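Local coordinates for PA3566 protein (Pseudomonas aeruginosa, PDB 1X7V) that is of unknown function, but belongs to the antibiotic biosynthesis monooxygenase family and so may have oxidoreductase activity, at residues 22-27 against 45-50; 28-33 against 73-78. One frame throughout, in Å; residues are numbered along the deposited sequence.

Contact 1 of 2, residues 22-27 against 45-50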
loop_
_atom_site.group_PDB
_atom_site.type_symbol
_atom_site.label_atom_id
_atom_site.label_comp_id
_atom_site.label_asym_id
_atom_site.label_seq_id
_atom_site.Cartn_x
_atom_site.Cartn_y
_atom_site.Cartn_z
ATOM N N ALA A 22 -10.319 5.883 -10.070
ATOM C CA ALA A 22 -9.874 4.603 -10.598
ATOM C C ALA A 22 -8.790 4.030 -9.680
ATOM O O ALA A 22 -8.780 2.824 -9.323
ATOM C CB ALA A 22 -9.336 4.748 -12.026
ATOM N N LEU A 23 -7.859 4.868 -9.281
ATOM C CA LEU A 23 -6.804 4.398 -8.378
ATOM C C LEU A 23 -7.324 3.933 -6.974
ATOM O O LEU A 23 -6.877 2.901 -6.429
ATOM C CB LEU A 23 -5.704 5.482 -8.276
ATOM C CG LEU A 23 -4.544 5.120 -7.307
ATOM C CD1 LEU A 23 -3.917 3.824 -7.817
ATOM C CD2 LEU A 23 -3.509 6.245 -7.107
ATOM N N GLU A 24 -8.246 4.677 -6.382
ATOM C CA GLU A 24 -8.894 4.303 -5.131
ATOM C C GLU A 24 -9.558 2.932 -5.244
ATOM O O GLU A 24 -9.431 2.140 -4.324
ATOM C CB GLU A 24 -9.953 5.332 -4.746
ATOM C CG GLU A 24 -10.752 4.968 -3.463
ATOM C CD GLU A 24 -11.765 6.056 -3.074
ATOM O OE1 GLU A 24 -11.497 7.266 -3.335
ATOM O OE2 GLU A 24 -12.810 5.699 -2.481
ATOM N N ARG A 25 -10.270 2.685 -6.355
ATOM C CA ARG A 25 -10.924 1.395 -6.624
ATOM C C ARG A 25 -9.879 0.296 -6.555
ATOM O O ARG A 25 -10.072 -0.704 -5.898
ATOM C CB ARG A 25 -11.600 1.408 -7.993
ATOM C CG ARG A 25 -12.245 0.133 -8.312
ATOM C CD ARG A 25 -13.155 0.251 -9.490
ATOM N NE ARG A 25 -12.447 0.779 -10.612
ATOM C CZ ARG A 25 -12.779 1.885 -11.285
ATOM N NH1 ARG A 25 -13.887 2.605 -11.028
ATOM N NH2 ARG A 25 -12.002 2.235 -12.267
ATOM N N GLU A 26 -8.751 0.515 -7.207
ATOM C CA GLU A 26 -7.697 -0.469 -7.283
ATOM C C GLU A 26 -7.009 -0.693 -5.941
ATOM O O GLU A 26 -6.742 -1.853 -5.573
ATOM C CB GLU A 26 -6.698 -0.069 -8.374
ATOM C CG GLU A 26 -7.303 -0.120 -9.783
ATOM C CD GLU A 26 -7.878 -1.507 -10.185
ATOM O OE1 GLU A 26 -7.056 -2.444 -10.332
ATOM O OE2 GLU A 26 -9.141 -1.667 -10.384
ATOM N N LEU A 27 -6.693 0.394 -5.239
ATOM C CA LEU A 27 -6.069 0.328 -3.886
ATOM C C LEU A 27 -6.981 -0.356 -2.866
ATOM O O LEU A 27 -6.541 -1.144 -2.023
ATOM C CB LEU A 27 -5.669 1.732 -3.406
ATOM C CG LEU A 27 -4.558 2.432 -4.146
ATOM C CD1 LEU A 27 -4.391 3.897 -3.720
ATOM C CD2 LEU A 27 -3.208 1.630 -3.992
ATOM N N LEU A 45 -5.633 1.858 4.347
ATOM C CA LEU A 45 -5.696 2.788 3.234
ATOM C C LEU A 45 -6.321 4.123 3.644
ATOM O O LEU A 45 -7.275 4.170 4.371
ATOM C CB LEU A 45 -6.534 2.209 2.093
ATOM C CG LEU A 45 -6.694 3.053 0.835
ATOM C CD1 LEU A 45 -5.382 3.393 0.182
ATOM C CD2 LEU A 45 -7.604 2.276 -0.150
ATOM N N HIS A 46 -5.759 5.219 3.159
ATOM C CA HIS A 46 -6.214 6.570 3.538
ATOM C C HIS A 46 -6.180 7.462 2.285
ATOM O O HIS A 46 -5.386 7.224 1.369
ATOM C CB HIS A 46 -5.274 7.242 4.549
ATOM C CG HIS A 46 -4.938 6.403 5.740
ATOM N ND1 HIS A 46 -4.090 5.320 5.655
ATOM C CD2 HIS A 46 -5.352 6.460 7.035
ATOM C CE1 HIS A 46 -3.976 4.761 6.856
ATOM N NE2 HIS A 46 -4.723 5.429 7.707
ATOM N N GLN A 47 -6.983 8.515 2.283
ATOM C CA GLN A 47 -6.896 9.517 1.232
ATOM C C GLN A 47 -6.523 10.849 1.910
ATOM O O GLN A 47 -6.996 11.182 3.012
ATOM C CB GLN A 47 -8.182 9.637 0.491
ATOM C CG GLN A 47 -8.112 10.472 -0.750
ATOM C CD GLN A 47 -9.465 10.467 -1.436
ATOM O OE1 GLN A 47 -10.497 10.349 -0.752
ATOM N NE2 GLN A 47 -9.478 10.520 -2.785
ATOM N N ASP A 48 -5.632 11.564 1.270
ATOM C CA ASP A 48 -5.277 12.932 1.671
ATOM C C ASP A 48 -6.477 13.867 1.875
ATOM O O ASP A 48 -7.437 13.822 1.117
ATOM C CB ASP A 48 -4.413 13.535 0.593
ATOM C CG ASP A 48 -3.664 14.781 1.059
ATOM O OD1 ASP A 48 -2.573 14.613 1.662
ATOM O OD2 ASP A 48 -4.119 15.910 0.807
ATOM N N ARG A 49 -6.395 14.712 2.877
ATOM C CA ARG A 49 -7.501 15.611 3.206
ATOM C C ARG A 49 -7.693 16.715 2.165
ATOM O O ARG A 49 -8.810 17.237 1.997
ATOM C CB ARG A 49 -7.245 16.201 4.591
ATOM C CG ARG A 49 -8.175 17.261 5.046
ATOM C CD ARG A 49 -7.855 17.767 6.427
ATOM N NE ARG A 49 -8.935 18.608 6.921
ATOM C CZ ARG A 49 -9.131 18.898 8.188
ATOM N NH1 ARG A 49 -8.268 18.481 9.104
ATOM N NH2 ARG A 49 -10.190 19.628 8.543
ATOM N N HIS A 50 -6.627 17.113 1.478
ATOM C CA HIS A 50 -6.695 18.252 0.543
ATOM C C HIS A 50 -6.496 17.984 -0.926
ATOM O O HIS A 50 -6.820 18.872 -1.741
ATOM C CB HIS A 50 -5.691 19.299 0.971
ATOM C CG HIS A 50 -5.963 19.868 2.332
ATOM N ND1 HIS A 50 -7.097 20.598 2.616
ATOM C CD2 HIS A 50 -5.227 19.852 3.466
ATOM C CE1 HIS A 50 -7.058 20.987 3.879
ATOM N NE2 HIS A 50 -5.934 20.544 4.415
HETATM O O HOH W 1 -11.010 8.974 -5.208
HETATM O O HOH W 2 -12.715 8.940 -1.749
#

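Contact 2 of 2, residues 28-33 against 73-78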
loop_
_atom_site.group_PDB
_atom_site.type_symbol
_atom_site.label_atom_id
_atom_site.label_comp_id
_atom_site.label_asym_id
_atom_site.label_seq_id
_atom_site.Cartn_x
_atom_site.Cartn_y
_atom_site.Cartn_z
ATOM N N ARG A 28 -8.280 -0.099 -2.933
ATOM C CA ARG A 28 -9.219 -0.681 -1.941
ATOM C C ARG A 28 -9.186 -2.246 -2.018
ATOM O O ARG A 28 -9.303 -2.970 -1.000
ATOM C CB ARG A 28 -10.625 -0.168 -2.169
ATOM C CG ARG A 28 -10.922 1.251 -1.631
ATOM C CD ARG A 28 -12.357 1.613 -2.027
ATOM N NE ARG A 28 -12.823 2.888 -1.478
ATOM C CZ ARG A 28 -13.301 3.083 -0.251
ATOM N NH1 ARG A 28 -13.410 2.096 0.626
ATOM N NH2 ARG A 28 -13.705 4.294 0.104
ATOM N N ALA A 29 -8.943 -2.745 -3.211
ATOM C CA ALA A 29 -8.947 -4.184 -3.484
ATOM C C ALA A 29 -7.836 -4.857 -2.735
ATOM O O ALA A 29 -7.913 -6.092 -2.458
ATOM C CB ALA A 29 -8.778 -4.458 -4.952
ATOM N N LEU A 30 -6.790 -4.088 -2.448
ATOM C CA LEU A 30 -5.621 -4.660 -1.729
ATOM C C LEU A 30 -5.867 -4.975 -0.251
ATOM O O LEU A 30 -5.154 -5.804 0.357
ATOM C CB LEU A 30 -4.438 -3.720 -1.868
ATOM C CG LEU A 30 -3.856 -3.662 -3.283
ATOM C CD1 LEU A 30 -2.850 -2.516 -3.422
ATOM C CD2 LEU A 30 -3.178 -4.931 -3.582
ATOM N N VAL A 31 -6.810 -4.260 0.365
ATOM C CA VAL A 31 -6.825 -4.176 1.801
ATOM C C VAL A 31 -7.236 -5.482 2.525
ATOM O O VAL A 31 -6.499 -5.959 3.404
ATOM C CB VAL A 31 -7.647 -2.915 2.254
ATOM C CG1 VAL A 31 -7.726 -2.835 3.785
ATOM C CG2 VAL A 31 -7.021 -1.647 1.676
ATOM N N ALA A 32 -8.399 -6.044 2.190
ATOM C CA ALA A 32 -8.861 -7.223 2.905
ATOM C C ALA A 32 -7.872 -8.382 2.724
ATOM O O ALA A 32 -7.494 -9.020 3.723
ATOM C CB ALA A 32 -10.241 -7.627 2.458
ATOM N N PRO A 33 -7.450 -8.674 1.484
ATOM C CA PRO A 33 -6.549 -9.823 1.371
ATOM C C PRO A 33 -5.206 -9.570 2.048
ATOM O O PRO A 33 -4.578 -10.526 2.586
ATOM C CB PRO A 33 -6.415 -10.042 -0.134
ATOM C CG PRO A 33 -6.868 -8.794 -0.754
ATOM C CD PRO A 33 -7.803 -8.127 0.162
ATOM N N THR A 73 2.113 -12.263 -3.717
ATOM C CA THR A 73 0.722 -12.670 -3.668
ATOM C C THR A 73 0.058 -12.271 -4.950
ATOM O O THR A 73 0.502 -11.347 -5.625
ATOM C CB THR A 73 -0.059 -12.052 -2.455
ATOM O OG1 THR A 73 -0.037 -10.624 -2.542
ATOM C CG2 THR A 73 0.561 -12.473 -1.149
ATOM N N GLU A 74 -1.049 -12.961 -5.210
ATOM C CA GLU A 74 -1.963 -12.740 -6.319
ATOM C C GLU A 74 -2.550 -11.334 -6.302
ATOM O O GLU A 74 -2.487 -10.645 -7.289
ATOM C CB GLU A 74 -3.084 -13.752 -6.182
ATOM C CG GLU A 74 -3.981 -13.917 -7.371
ATOM C CD GLU A 74 -4.778 -15.257 -7.373
ATOM O OE1 GLU A 74 -5.486 -15.538 -8.372
ATOM O OE2 GLU A 74 -4.687 -16.052 -6.397
ATOM N N HIS A 75 -3.086 -10.920 -5.158
ATOM C CA HIS A 75 -3.658 -9.576 -5.009
ATOM C C HIS A 75 -2.643 -8.476 -5.265
ATOM O O HIS A 75 -2.928 -7.509 -5.994
ATOM C CB HIS A 75 -4.428 -9.382 -3.666
ATOM C CG HIS A 75 -3.618 -9.640 -2.435
ATOM N ND1 HIS A 75 -3.359 -10.909 -1.966
ATOM C CD2 HIS A 75 -3.067 -8.783 -1.540
ATOM C CE1 HIS A 75 -2.628 -10.823 -0.858
ATOM N NE2 HIS A 75 -2.428 -9.543 -0.586
ATOM N N PHE A 76 -1.446 -8.626 -4.723
ATOM C CA PHE A 76 -0.449 -7.627 -4.909
ATOM C C PHE A 76 -0.024 -7.530 -6.383
ATOM O O PHE A 76 0.157 -6.425 -6.936
ATOM C CB PHE A 76 0.778 -7.934 -4.069
ATOM C CG PHE A 76 1.872 -6.919 -4.237
ATOM C CD1 PHE A 76 1.875 -5.769 -3.472
ATOM C CD2 PHE A 76 2.862 -7.100 -5.205
ATOM C CE1 PHE A 76 2.883 -4.804 -3.616
ATOM C CE2 PHE A 76 3.868 -6.123 -5.381
ATOM C CZ PHE A 76 3.865 -4.986 -4.598
ATOM N N LEU A 77 0.172 -8.676 -7.019
ATOM C CA LEU A 77 0.573 -8.656 -8.432
ATOM C C LEU A 77 -0.550 -8.190 -9.354
ATOM O O LEU A 77 -0.271 -7.551 -10.359
ATOM C CB LEU A 77 1.126 -9.992 -8.865
ATOM C CG LEU A 77 2.454 -10.355 -8.205
ATOM C CD1 LEU A 77 2.849 -11.761 -8.602
ATOM C CD2 LEU A 77 3.600 -9.371 -8.507
ATOM N N ARG A 78 -1.808 -8.454 -9.000
ATOM C CA ARG A 78 -2.938 -7.889 -9.754
ATOM C C ARG A 78 -2.987 -6.349 -9.751
ATOM O O ARG A 78 -3.421 -5.725 -10.748
ATOM C CB ARG A 78 -4.277 -8.442 -9.275
ATOM C CG ARG A 78 -4.586 -9.829 -9.817
ATOM C CD ARG A 78 -6.043 -10.198 -9.564
ATOM N NE ARG A 78 -6.328 -10.214 -8.123
ATOM C CZ ARG A 78 -6.541 -11.307 -7.386
ATOM N NH1 ARG A 78 -6.569 -12.534 -7.927
ATOM N NH2 ARG A 78 -6.759 -11.174 -6.088
#

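Contact 1 of 2, residues 22-27 against 45-50
E24 meets Q47 through water, one turn of helix before L27 packs on L45. The E24 chain leaves the helix fully extended, with CG anti to the backbone N (chi1 177°), and this carries the carboxylate out toward the strand. There E24 OE1 stops 3.9 Å from Q47 NE2, too far for a direct bond, and the two chains cross at about a right angle with the carboxylate and amide planes 83° apart. Two waters fill the role of the missing bond. One donates to E24 OE1 at 2.6 Å and to Q47 OE1 at 2.8 Å; the other also donates to E24 OE1 and weakly accepts from Q47 NE2 at 3.3 Å. The stronger partners of both groups lie beyond the two segments: E24 OE2 forms a salt bridge with R28 NE one turn along the helix, and Q47 NE2 donates to S52 O.

At L27 the contact becomes apolar. Its CB packs against the fork of L45, 3.8 Å from L45 CD2 and 4.0 Å from L45 CD1, while L27 CD1 touches L45 CD1 more loosely. Farther in, L27 also rests on F55 of strand 54-61 and I13 of strand 7-15, joining helix 20-36 to the sheet of this alpha-beta plait.

The contact thus grades from a leucine pair at strand 40-47 to a hydrated polar border, where E24 OE1 receives two water protons and the helix and strand are linked without any direct hydrogen bond between them.

Contact 2 of 2, residues 28-33 against 73-78
H75 contributes the largest share of this contact, its imidazole lying against P33 where helix 20-36 runs antiparallel to helix 74-80. The axes of the short segments 28-33 and 74-78 pass 9.5 Å apart at 168°. Just ahead of the second helix, T73 is the N-cap: T73 OG1 accepts from F76 N at 3.3 Å, and it also lies above one face of the H75 ring, toward its rim. E74, on the first turn, forms a salt bridge from OE1 to R78 NH1 within its own helix.

The chi1 of H75, 57°, sets CG between the backbone N and the carbonyl carbon and folds the ring back over the start of the helix. On the face opposite T73, P33 CB stands 3.6 Å from the ring centroid and 12° off the ring normal, a CH-pi contact over the centre of the ring. P33 CG reaches toward the same side chain, 3.8 Å from H75 CB. The polar end of the imidazole looks beyond the two segments, where H75 NE2 is hydrogen-bonded to E37 OE2. At the backbone of the same residue, L30 CD2 touches H75 O at 3.5 Å.

The same methyl of L30 lies 4.1 Å from F76 CA, while the F76 side chain leaves the backbone away from helix 28-33 and its ring meets H70 edge to face.

With a threonine hydroxyl above the rim of one face, a proline over the centre of the other and a carboxylate at NE2, the imidazole is held in orientation from three directions. The bond to E37 and the CH-pi contact with P33 together fix the rotation of the ring, although the interface itself rests on van der Waals and CH-pi contacts.

How the contacts relate
Both contacts draw on helix 20-36, contact 1 using an earlier part and contact 2 the part that follows, and their centres lie 14 Å apart. Contact 1 fastens the helix to strand 40-47, the outermost strand of the chain's own sheet, whereas contact 2 sets helix 74-80 alongside it. L45 joins the two directly: its CD2 is 3.7 Å from R28 N and its CB 3.9 Å from V31 CG2, so the strand leucine reaches past the end of segment 22-27 into segment 28-33. L27 of contact 1 also touches F79, farther along the helix that supplies H75 to contact 2.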